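Local coordinates for period circadian protein homolog 2 (Mus musculus, PDB 3GDI), which serves as a component of the mammalian circadian clock, acting in transcription regulation, with tandem PAS domains that probably mediate its protein-protein interactions, at residues H216-Q221 with Q225-S230; R233-N238 with P284-P289; F73-Y76 with Y80-P83. One frame throughout, in Å; residues are numbered along the deposited sequence.

Overall arrangement
Three short contacts sample three kinds of tertiary joint in a tandem PAS protein. Contacts 1 and 2 share strand 227-235, at opposite ends, with centres about 25 Å apart; contact 3 belongs to the other PAS domain, about 36 Å from contact 1 and 30 Å from contact 2, centre to centre. Contact 1 is partly buried and apolar, an aromatic ring set against a helix flank. Contact 2 lies at the surface and rests on charge alone, tying the strand's far end to the loop before helix 291-303. Contact 3, again partly buried, works through main-chain carbonyls of helix 70-76: one accepts a lysine hydrogen bond, another meets a leucine methyl.

Contact 1. Residues H216-Q221 with Q225-S230; sequences HKKILQ and QPFDYS
Phe227 meets Lys218 and Ile219 near the end of their helix, and the whole contact turns on its ring. Following the chain from Gln225, the backbone comes closest to the helix at Pro226, whose CA lies 7.9 Å from Ile219 CA, yet the proline ring itself takes no part; it packs on Pro254 of the second subunit. Phe227 then opens strand 227-235 with its CB directed at the helix. Its CG stands between the backbone N and the carbonyl carbon (chi1 75°), and this torsion carries the ring across the gap so that the CE2-CZ side arrives first. Phe227 CE2 comes within 3.6 Å of Ile219 N, which lies at the ring edge near its plane. Lys218 CB approaches obliquely, 3.5 Å from Phe227 CZ, and the lysine chain beyond it leads away from the strand, leaving the aliphatic base as the touching part. On the isoleucine it is the CG1 branch that packs, with Ile219 CG1 3.7 Å from Phe227 CE2, the two side chains crossing at roughly a right angle. With an alanine in place of Phe227, Ile219 CG1 and Lys218 CB would probably lose their shared apolar partner and a gap would open beside the helix. Further along, Tyr229 turns its CB back to the helix side, where its side chain packs on Leu211 and Ile215, a little earlier in helix 209-221. This alternation is that of a beta strand with one face turned to a helix. Phe227 and Tyr229 are hydrogen-bonded through their backbones to Trp248 and Thr246 of strand 241-252, while Ile219 also touches Trp248 and Ser250 of that strand and Ile259 and Ile262 of strand 259-268, so helix 209-221 is joined to three strands of the antiparallel PAS sheet.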
loop_
_atom_site.group_PDB
_atom_site.type_symbol
_atom_site.label_atom_id
_atom_site.label_comp_id
_atom_site.label_asym_id
_atom_site.label_seq_id
_atom_site.Cartn_x
_atom_site.Cartn_y
_atom_site.Cartn_z
ATOM N N HIS A 216 12.826 -6.679 -17.470
ATOM C CA HIS A 216 13.386 -6.677 -16.130
ATOM C C HIS A 216 14.880 -6.980 -16.126
ATOM O O HIS A 216 15.623 -6.410 -15.329
ATOM C CB HIS A 216 12.607 -7.623 -15.216
ATOM C CG HIS A 216 11.237 -7.120 -14.889
ATOM N ND1 HIS A 216 10.216 -7.092 -15.814
ATOM C CD2 HIS A 216 10.747 -6.530 -13.774
ATOM C CE1 HIS A 216 9.159 -6.501 -15.286
ATOM N NE2 HIS A 216 9.456 -6.148 -14.049
ATOM N N LYS A 217 15.323 -7.846 -17.033
ATOM C CA LYS A 217 16.744 -8.169 -17.131
ATOM C C LYS A 217 17.534 -6.897 -17.421
ATOM O O LYS A 217 18.594 -6.670 -16.839
ATOM C CB LYS A 217 16.993 -9.193 -18.238
ATOM C CG LYS A 217 16.363 -10.534 -17.956
ATOM C CD LYS A 217 16.997 -11.645 -18.772
ATOM C CE LYS A 217 16.553 -13.010 -18.247
ATOM N NZ LYS A 217 17.141 -14.132 -19.026
ATOM N N LYS A 218 17.016 -6.062 -18.315
ATOM C CA LYS A 218 17.705 -4.823 -18.628
ATOM C C LYS A 218 17.607 -3.857 -17.453
ATOM O O LYS A 218 18.537 -3.096 -17.193
ATOM C CB LYS A 218 17.120 -4.160 -19.877
ATOM C CG LYS A 218 17.237 -4.997 -21.139
ATOM C CD LYS A 218 16.798 -4.206 -22.380
ATOM C CE LYS A 218 16.752 -5.079 -23.645
ATOM N NZ LYS A 218 18.071 -5.690 -23.986
ATOM N N ILE A 219 16.486 -3.889 -16.739
ATOM C CA ILE A 219 16.300 -2.983 -15.611
ATOM C C ILE A 219 17.335 -3.159 -14.511
ATOM O O ILE A 219 17.919 -2.183 -14.056
ATOM C CB ILE A 219 14.900 -3.130 -14.976
ATOM C CG1 ILE A 219 13.834 -2.587 -15.929
ATOM C CG2 ILE A 219 14.849 -2.387 -13.654
ATOM C CD1 ILE A 219 12.424 -2.714 -15.390
ATOM N N LEU A 220 17.571 -4.386 -14.067
ATOM C CA LEU A 220 18.546 -4.544 -13.007
ATOM C C LEU A 220 19.942 -4.407 -13.595
ATOM O O LEU A 220 20.892 -4.053 -12.896
ATOM C CB LEU A 220 18.369 -5.883 -12.271
ATOM C CG LEU A 220 18.976 -7.174 -12.814
ATOM C CD1 LEU A 220 18.783 -8.278 -11.778
ATOM C CD2 LEU A 220 18.331 -7.536 -14.135
ATOM N N GLN A 221 20.054 -4.662 -14.892
ATOM C CA GLN A 221 21.329 -4.531 -15.579
ATOM C C GLN A 221 21.665 -3.041 -15.677
ATOM O O GLN A 221 22.815 -2.639 -15.526
ATOM C CB GLN A 221 21.227 -5.146 -16.978
ATOM C CG GLN A 221 22.442 -4.933 -17.868
ATOM C CD GLN A 221 22.167 -5.267 -19.336
ATOM O OE1 GLN A 221 23.015 -5.042 -20.205
ATOM N NE2 GLN A 221 20.978 -5.801 -19.614
ATOM N N GLN A 225 19.617 3.436 -14.176
ATOM C CA GLN A 225 19.583 4.386 -15.283
ATOM C C GLN A 225 18.357 4.075 -16.148
ATOM O O GLN A 225 18.243 2.988 -16.715
ATOM C CB GLN A 225 20.874 4.256 -16.109
ATOM C CG GLN A 225 21.046 5.271 -17.250
ATOM C CD GLN A 225 21.202 6.712 -16.763
ATOM O OE1 GLN A 225 22.056 7.013 -15.924
ATOM N NE2 GLN A 225 20.381 7.608 -17.298
ATOM N N PRO A 226 17.422 5.027 -16.261
ATOM C CA PRO A 226 16.209 4.819 -17.069
ATOM C C PRO A 226 16.497 4.450 -18.529
ATOM O O PRO A 226 17.520 4.844 -19.083
ATOM C CB PRO A 226 15.482 6.159 -16.959
ATOM C CG PRO A 226 15.946 6.702 -15.637
ATOM C CD PRO A 226 17.413 6.357 -15.629
ATOM N N PHE A 227 15.597 3.694 -19.147
ATOM C CA PHE A 227 15.762 3.328 -20.547
ATOM C C PHE A 227 14.399 3.131 -21.200
ATOM O O PHE A 227 13.439 2.727 -20.548
ATOM C CB PHE A 227 16.624 2.063 -20.690
ATOM C CG PHE A 227 15.918 0.784 -20.332
ATOM C CD1 PHE A 227 15.038 0.179 -21.231
ATOM C CD2 PHE A 227 16.175 0.153 -19.110
ATOM C CE1 PHE A 227 14.426 -1.043 -20.923
ATOM C CE2 PHE A 227 15.572 -1.067 -18.793
ATOM C CZ PHE A 227 14.695 -1.669 -19.701
ATOM N N ASP A 228 14.324 3.420 -22.495
ATOM C CA ASP A 228 13.077 3.301 -23.231
ATOM C C ASP A 228 12.813 1.950 -23.868
ATOM O O ASP A 228 13.726 1.220 -24.258
ATOM C CB ASP A 228 13.016 4.362 -24.320
ATOM C CG ASP A 228 13.024 5.765 -23.764
ATOM O OD1 ASP A 228 13.298 6.706 -24.537
ATOM O OD2 ASP A 228 12.749 5.928 -22.559
ATOM N N TYR A 229 11.530 1.632 -23.954
ATOM C CA TYR A 229 11.081 0.413 -24.580
ATOM C C TYR A 229 9.664 0.657 -25.047
ATOM O O TYR A 229 8.834 1.177 -24.305
ATOM C CB TYR A 229 11.095 -0.771 -23.618
ATOM C CG TYR A 229 10.755 -2.064 -24.323
ATOM C CD1 TYR A 229 11.758 -2.919 -24.781
ATOM C CD2 TYR A 229 9.428 -2.388 -24.618
ATOM C CE1 TYR A 229 11.445 -4.066 -25.522
ATOM C CE2 TYR A 229 9.105 -3.527 -25.358
ATOM C CZ TYR A 229 10.116 -4.359 -25.808
ATOM O OH TYR A 229 9.787 -5.473 -26.553
ATOM N N SER A 230 9.397 0.282 -26.290
ATOM C CA SER A 230 8.083 0.443 -26.888
ATOM C C SER A 230 8.012 -0.404 -28.146
ATOM O O SER A 230 9.041 -0.696 -28.757
ATOM C CB SER A 230 7.845 1.910 -27.235
ATOM O OG SER A 230 9.006 2.472 -27.810
#

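Contact 2. Residues R233-N238 with P284-P289; sequences RFRTRN and PEEKTP
Arg235 and Glu286 reach for each other from opposite directions, joining the end of a strand to a loop 51 residues later. The arginine's CB leaves the strand on the side of residues 284-289, and CG stands anti to the backbone N (chi1 -177°), which sends the chain outward. CG and CD serve as a spacer; the chain bends at chi3 (50°), about the CG-CD bond, and turns the guanidinium to present a face to the carboxylate. There Arg235 CZ lies 3.4 Å from Glu286 OE2. Arg235 NH1 comes within 3.2 Å of Glu286 OE1, and Arg235 NH2 within 3.1 Å of Glu286 OE2. The two flat groups are almost parallel, 7° apart, with Glu286 OE2 lying over a face of the guanidinium. Because OE2 sits well out of the guanidinium plane, no N-H points at it: this is a salt bridge of charge alone, lacking the directed bonds of an in-plane pair. Such a bridge leaves the N-H groups to other acceptors, and NH1 indeed donates to the backbone oxygen of Val202. On the partner's side, the glutamate chain is bent at chi2, bringing its carboxylate over the guanidinium from an exposed loop. Arg235 also packs on Tyr241 of strand 241-252 and on Gln203, and Glu286 on Val202. Helix 200-203 thus lies beside both charged residues, and the bridge links strand 227-235, at one edge of the sheet within this chain, to the loop that leads into helix 291-303.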
loop_
_atom_site.group_PDB
_atom_site.type_symbol
_atom_site.label_atom_id
_atom_site.label_comp_id
_atom_site.label_asym_id
_atom_site.label_seq_id
_atom_site.Cartn_x
_atom_site.Cartn_y
_atom_site.Cartn_z
ATOM N N ARG A 233 1.451 -2.999 -25.027
ATOM C CA ARG A 233 0.019 -2.767 -24.983
ATOM C C ARG A 233 -0.493 -3.050 -23.581
ATOM O O ARG A 233 -0.194 -4.085 -23.002
ATOM C CB ARG A 233 -0.681 -3.628 -26.025
ATOM C CG ARG A 233 -0.555 -3.032 -27.417
ATOM C CD ARG A 233 -1.076 -3.955 -28.479
ATOM N NE ARG A 233 -0.335 -5.211 -28.485
ATOM C CZ ARG A 233 -0.583 -6.224 -29.308
ATOM N NH1 ARG A 233 -1.562 -6.132 -30.203
ATOM N NH2 ARG A 233 0.148 -7.335 -29.234
ATOM N N PHE A 234 -1.252 -2.104 -23.041
ATOM C CA PHE A 234 -1.796 -2.185 -21.688
ATOM C C PHE A 234 -3.330 -2.170 -21.753
ATOM O O PHE A 234 -3.917 -1.307 -22.418
ATOM C CB PHE A 234 -1.303 -0.972 -20.904
ATOM C CG PHE A 234 -1.458 -1.096 -19.421
ATOM C CD1 PHE A 234 -0.360 -1.439 -18.623
ATOM C CD2 PHE A 234 -2.685 -0.850 -18.811
ATOM C CE1 PHE A 234 -0.481 -1.535 -17.233
ATOM C CE2 PHE A 234 -2.817 -0.945 -17.425
ATOM C CZ PHE A 234 -1.712 -1.288 -16.633
ATOM N N ARG A 235 -3.981 -3.107 -21.065
ATOM C CA ARG A 235 -5.436 -3.174 -21.078
ATOM C C ARG A 235 -6.112 -2.137 -20.188
ATOM O O ARG A 235 -5.697 -1.904 -19.052
ATOM C CB ARG A 235 -5.905 -4.567 -20.672
ATOM C CG ARG A 235 -7.421 -4.741 -20.721
ATOM C CD ARG A 235 -7.807 -6.213 -20.835
ATOM N NE ARG A 235 -7.126 -7.026 -19.834
ATOM C CZ ARG A 235 -7.358 -6.951 -18.529
ATOM N NH1 ARG A 235 -6.684 -7.722 -17.686
ATOM N NH2 ARG A 235 -8.279 -6.113 -18.068
ATOM N N THR A 236 -7.165 -1.515 -20.704
ATOM C CA THR A 236 -7.878 -0.518 -19.926
ATOM C C THR A 236 -9.130 -1.136 -19.310
ATOM O O THR A 236 -9.427 -2.316 -19.520
ATOM C CB THR A 236 -8.281 0.700 -20.785
ATOM O OG1 THR A 236 -9.379 0.350 -21.636
ATOM C CG2 THR A 236 -7.109 1.153 -21.647
ATOM N N ARG A 237 -9.859 -0.318 -18.558
ATOM C CA ARG A 237 -11.071 -0.740 -17.869
ATOM C C ARG A 237 -12.131 -1.289 -18.819
ATOM O O ARG A 237 -12.850 -2.212 -18.464
ATOM C CB ARG A 237 -11.639 0.447 -17.078
ATOM C CG ARG A 237 -12.826 0.139 -16.170
ATOM C CD ARG A 237 -12.427 -0.788 -15.039
ATOM N NE ARG A 237 -13.288 -0.660 -13.862
ATOM C CZ ARG A 237 -14.611 -0.826 -13.862
ATOM N NH1 ARG A 237 -15.255 -1.127 -14.984
ATOM N NH2 ARG A 237 -15.292 -0.697 -12.729
ATOM N N ASN A 238 -12.225 -0.726 -20.022
ATOM C CA ASN A 238 -13.226 -1.177 -20.983
ATOM C C ASN A 238 -12.778 -2.358 -21.846
ATOM O O ASN A 238 -13.401 -2.664 -22.865
ATOM C CB ASN A 238 -13.684 -0.002 -21.868
ATOM C CG ASN A 238 -12.630 0.441 -22.891
ATOM O OD1 ASN A 238 -12.715 1.540 -23.439
ATOM N ND2 ASN A 238 -11.654 -0.416 -23.158
ATOM N N PRO A 284 -16.695 -11.439 -19.416
ATOM C CA PRO A 284 -16.990 -11.944 -18.068
ATOM C C PRO A 284 -15.906 -11.627 -17.047
ATOM O O PRO A 284 -15.175 -12.517 -16.609
ATOM C CB PRO A 284 -17.144 -13.446 -18.290
ATOM C CG PRO A 284 -17.714 -13.517 -19.666
ATOM C CD PRO A 284 -16.859 -12.513 -20.413
ATOM N N GLU A 285 -15.819 -10.354 -16.667
ATOM C CA GLU A 285 -14.827 -9.883 -15.707
ATOM C C GLU A 285 -13.478 -10.561 -15.915
ATOM O O GLU A 285 -13.209 -11.127 -16.979
ATOM C CB GLU A 285 -15.302 -10.130 -14.271
ATOM C CG GLU A 285 -16.540 -9.343 -13.872
ATOM C CD GLU A 285 -16.734 -9.288 -12.366
ATOM O OE1 GLU A 285 -16.765 -10.363 -11.727
ATOM O OE2 GLU A 285 -16.856 -8.170 -11.820
ATOM N N GLU A 286 -12.631 -10.492 -14.896
ATOM C CA GLU A 286 -11.318 -11.112 -14.964
ATOM C C GLU A 286 -11.433 -12.580 -14.598
ATOM O O GLU A 286 -12.489 -13.188 -14.779
ATOM C CB GLU A 286 -10.348 -10.406 -14.018
ATOM C CG GLU A 286 -9.933 -9.035 -14.511
ATOM C CD GLU A 286 -9.431 -9.075 -15.944
ATOM O OE1 GLU A 286 -8.505 -9.866 -16.230
ATOM O OE2 GLU A 286 -9.964 -8.319 -16.784
ATOM N N LYS A 287 -10.350 -13.153 -14.087
ATOM C CA LYS A 287 -10.365 -14.557 -13.711
ATOM C C LYS A 287 -9.477 -14.830 -12.510
ATOM O O LYS A 287 -9.482 -14.081 -11.533
ATOM C CB LYS A 287 -9.918 -15.421 -14.896
ATOM C CG LYS A 287 -10.892 -15.423 -16.064
ATOM C CD LYS A 287 -12.235 -16.018 -15.659
ATOM C CE LYS A 287 -13.266 -15.878 -16.769
ATOM N NZ LYS A 287 -12.825 -16.532 -18.032
ATOM N N THR A 288 -8.716 -15.913 -12.600
ATOM C CA THR A 288 -7.811 -16.329 -11.540
ATOM C C THR A 288 -6.712 -17.228 -12.098
ATOM O O THR A 288 -5.549 -17.105 -11.713
ATOM C CB THR A 288 -8.566 -17.100 -10.436
ATOM O OG1 THR A 288 -9.489 -16.220 -9.782
ATOM C CG2 THR A 288 -7.593 -17.665 -9.413
ATOM N N PRO A 289 -7.069 -18.147 -13.016
ATOM C CA PRO A 289 -6.095 -19.062 -13.619
ATOM C C PRO A 289 -4.749 -18.417 -13.944
ATOM O O PRO A 289 -3.787 -18.570 -13.191
ATOM C CB PRO A 289 -6.829 -19.560 -14.855
ATOM C CG PRO A 289 -8.226 -19.700 -14.334
ATOM C CD PRO A 289 -8.420 -18.410 -13.549
#

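Contact 3. Residues F73-Y76 with Y80-P83; sequences FHSY and YKLP
Lys81 sends its ammonium back to Ser75, six residues earlier in the sequence, and this grip is the close polar part of the contact. Lys81 NZ donates to Ser75 O at 2.7 Å, arriving from above the carbonyl plane, 45° out of it. The methylenes lie along the same oxygen, with Lys81 CD 3.2 Å from Ser75 O. The lysine chain is extended beyond CG, with CG anti to the carbonyl carbon (chi1 -60°), and that straight reach spans the space between the loop and the helix. Ser75 OG is 3.4 Å from Lys81 NZ. The carbonyl is also the acceptor for Thr78 OG1, so two donors attend one oxygen near the end of the helix, where the partial negative charge of helix carbonyls would be expected to suit an ammonium.

The Leu82 side is buried and apolar, without a directed bond. Leu82 CD2 approaches Tyr76 O at 3.3 Å, a meeting of methyl with carbonyl, and the leucine also packs on Pro127 of strand 121-131, while the Tyr76 side chain turns its CB away and lays its ring nearly parallel to that of Phe104. The more open side is that of the partly exposed Lys81 and the exposed Tyr80, whose hydroxyl is hydrogen-bonded to Glu197 O of the second subunit, a residue against which Lys81 also packs. A lysine from the loop after helix 70-76, bonded to a carbonyl of that helix's last turn, ties the loop back in the PAS-A domain, alongside the dimer partner.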
loop_
_atom_site.group_PDB
_atom_site.type_symbol
_atom_site.label_atom_id
_atom_site.label_comp_id
_atom_site.label_asym_id
_atom_site.label_seq_id
_atom_site.Cartn_x
_atom_site.Cartn_y
_atom_site.Cartn_z
ATOM N N PHE A 73 -12.613 4.714 0.961
ATOM C CA PHE A 73 -13.076 5.984 1.517
ATOM C C PHE A 73 -12.729 6.134 2.995
ATOM O O PHE A 73 -12.287 7.183 3.424
ATOM C CB PHE A 73 -14.598 6.106 1.319
ATOM C CG PHE A 73 -15.218 7.280 2.030
ATOM C CD1 PHE A 73 -15.592 7.186 3.367
ATOM C CD2 PHE A 73 -15.415 8.483 1.367
ATOM C CE1 PHE A 73 -16.153 8.274 4.031
ATOM C CE2 PHE A 73 -15.972 9.572 2.017
ATOM C CZ PHE A 73 -16.344 9.468 3.356
ATOM N N HIS A 74 -12.947 5.083 3.773
ATOM C CA HIS A 74 -12.649 5.113 5.200
ATOM C C HIS A 74 -11.153 5.243 5.438
ATOM O O HIS A 74 -10.707 5.980 6.321
ATOM C CB HIS A 74 -13.169 3.838 5.861
ATOM C CG HIS A 74 -14.656 3.810 6.025
ATOM N ND1 HIS A 74 -15.398 2.653 5.908
ATOM C CD2 HIS A 74 -15.541 4.799 6.309
ATOM C CE1 HIS A 74 -16.674 2.931 6.111
ATOM N NE2 HIS A 74 -16.787 4.225 6.357
ATOM N N SER A 75 -10.378 4.519 4.641
ATOM C CA SER A 75 -8.926 4.557 4.765
ATOM C C SER A 75 -8.356 5.964 4.570
ATOM O O SER A 75 -7.522 6.409 5.352
ATOM C CB SER A 75 -8.290 3.603 3.757
ATOM O OG SER A 75 -6.900 3.840 3.670
ATOM N N TYR A 76 -8.814 6.662 3.537
ATOM C CA TYR A 76 -8.328 8.003 3.246
ATOM C C TYR A 76 -9.020 9.104 4.041
ATOM O O TYR A 76 -8.656 10.270 3.930
ATOM C CB TYR A 76 -8.469 8.297 1.749
ATOM C CG TYR A 76 -7.416 7.640 0.871
ATOM C CD1 TYR A 76 -6.122 8.171 0.774
ATOM C CD2 TYR A 76 -7.714 6.495 0.128
ATOM C CE1 TYR A 76 -5.150 7.582 -0.046
ATOM C CE2 TYR A 76 -6.747 5.896 -0.696
ATOM C CZ TYR A 76 -5.468 6.448 -0.776
ATOM O OH TYR A 76 -4.517 5.856 -1.576
ATOM N N TYR A 80 -6.336 10.317 11.925
ATOM C CA TYR A 80 -4.902 10.600 12.008
ATOM C C TYR A 80 -4.278 10.943 10.655
ATOM O O TYR A 80 -3.063 11.088 10.538
ATOM C CB TYR A 80 -4.140 9.441 12.671
ATOM C CG TYR A 80 -4.027 8.171 11.857
ATOM C CD1 TYR A 80 -4.581 6.977 12.317
ATOM C CD2 TYR A 80 -3.330 8.150 10.649
ATOM C CE1 TYR A 80 -4.442 5.793 11.596
ATOM C CE2 TYR A 80 -3.188 6.974 9.920
ATOM C CZ TYR A 80 -3.744 5.801 10.398
ATOM O OH TYR A 80 -3.609 4.640 9.673
ATOM N N LYS A 81 -5.117 11.061 9.634
ATOM C CA LYS A 81 -4.663 11.434 8.300
ATOM C C LYS A 81 -5.375 12.739 7.993
ATOM O O LYS A 81 -5.887 13.399 8.897
ATOM C CB LYS A 81 -5.066 10.385 7.264
ATOM C CG LYS A 81 -4.512 9.002 7.523
ATOM C CD LYS A 81 -4.977 8.017 6.468
ATOM C CE LYS A 81 -4.454 6.620 6.764
ATOM N NZ LYS A 81 -4.960 5.599 5.805
ATOM N N LEU A 82 -5.415 13.109 6.722
ATOM C CA LEU A 82 -6.092 14.337 6.316
ATOM C C LEU A 82 -5.461 15.579 6.936
ATOM O O LEU A 82 -4.851 15.521 8.005
ATOM C CB LEU A 82 -7.567 14.305 6.732
ATOM C CG LEU A 82 -8.255 12.960 6.949
ATOM C CD1 LEU A 82 -8.833 12.928 8.358
ATOM C CD2 LEU A 82 -9.343 12.757 5.907
ATOM N N PRO A 83 -5.595 16.726 6.254
ATOM C CA PRO A 83 -5.045 17.985 6.750
ATOM C C PRO A 83 -6.169 18.943 7.155
ATOM O O PRO A 83 -7.153 19.105 6.426
ATOM C CB PRO A 83 -4.270 18.496 5.552
ATOM C CG PRO A 83 -5.213 18.166 4.431
ATOM C CD PRO A 83 -5.765 16.784 4.789
#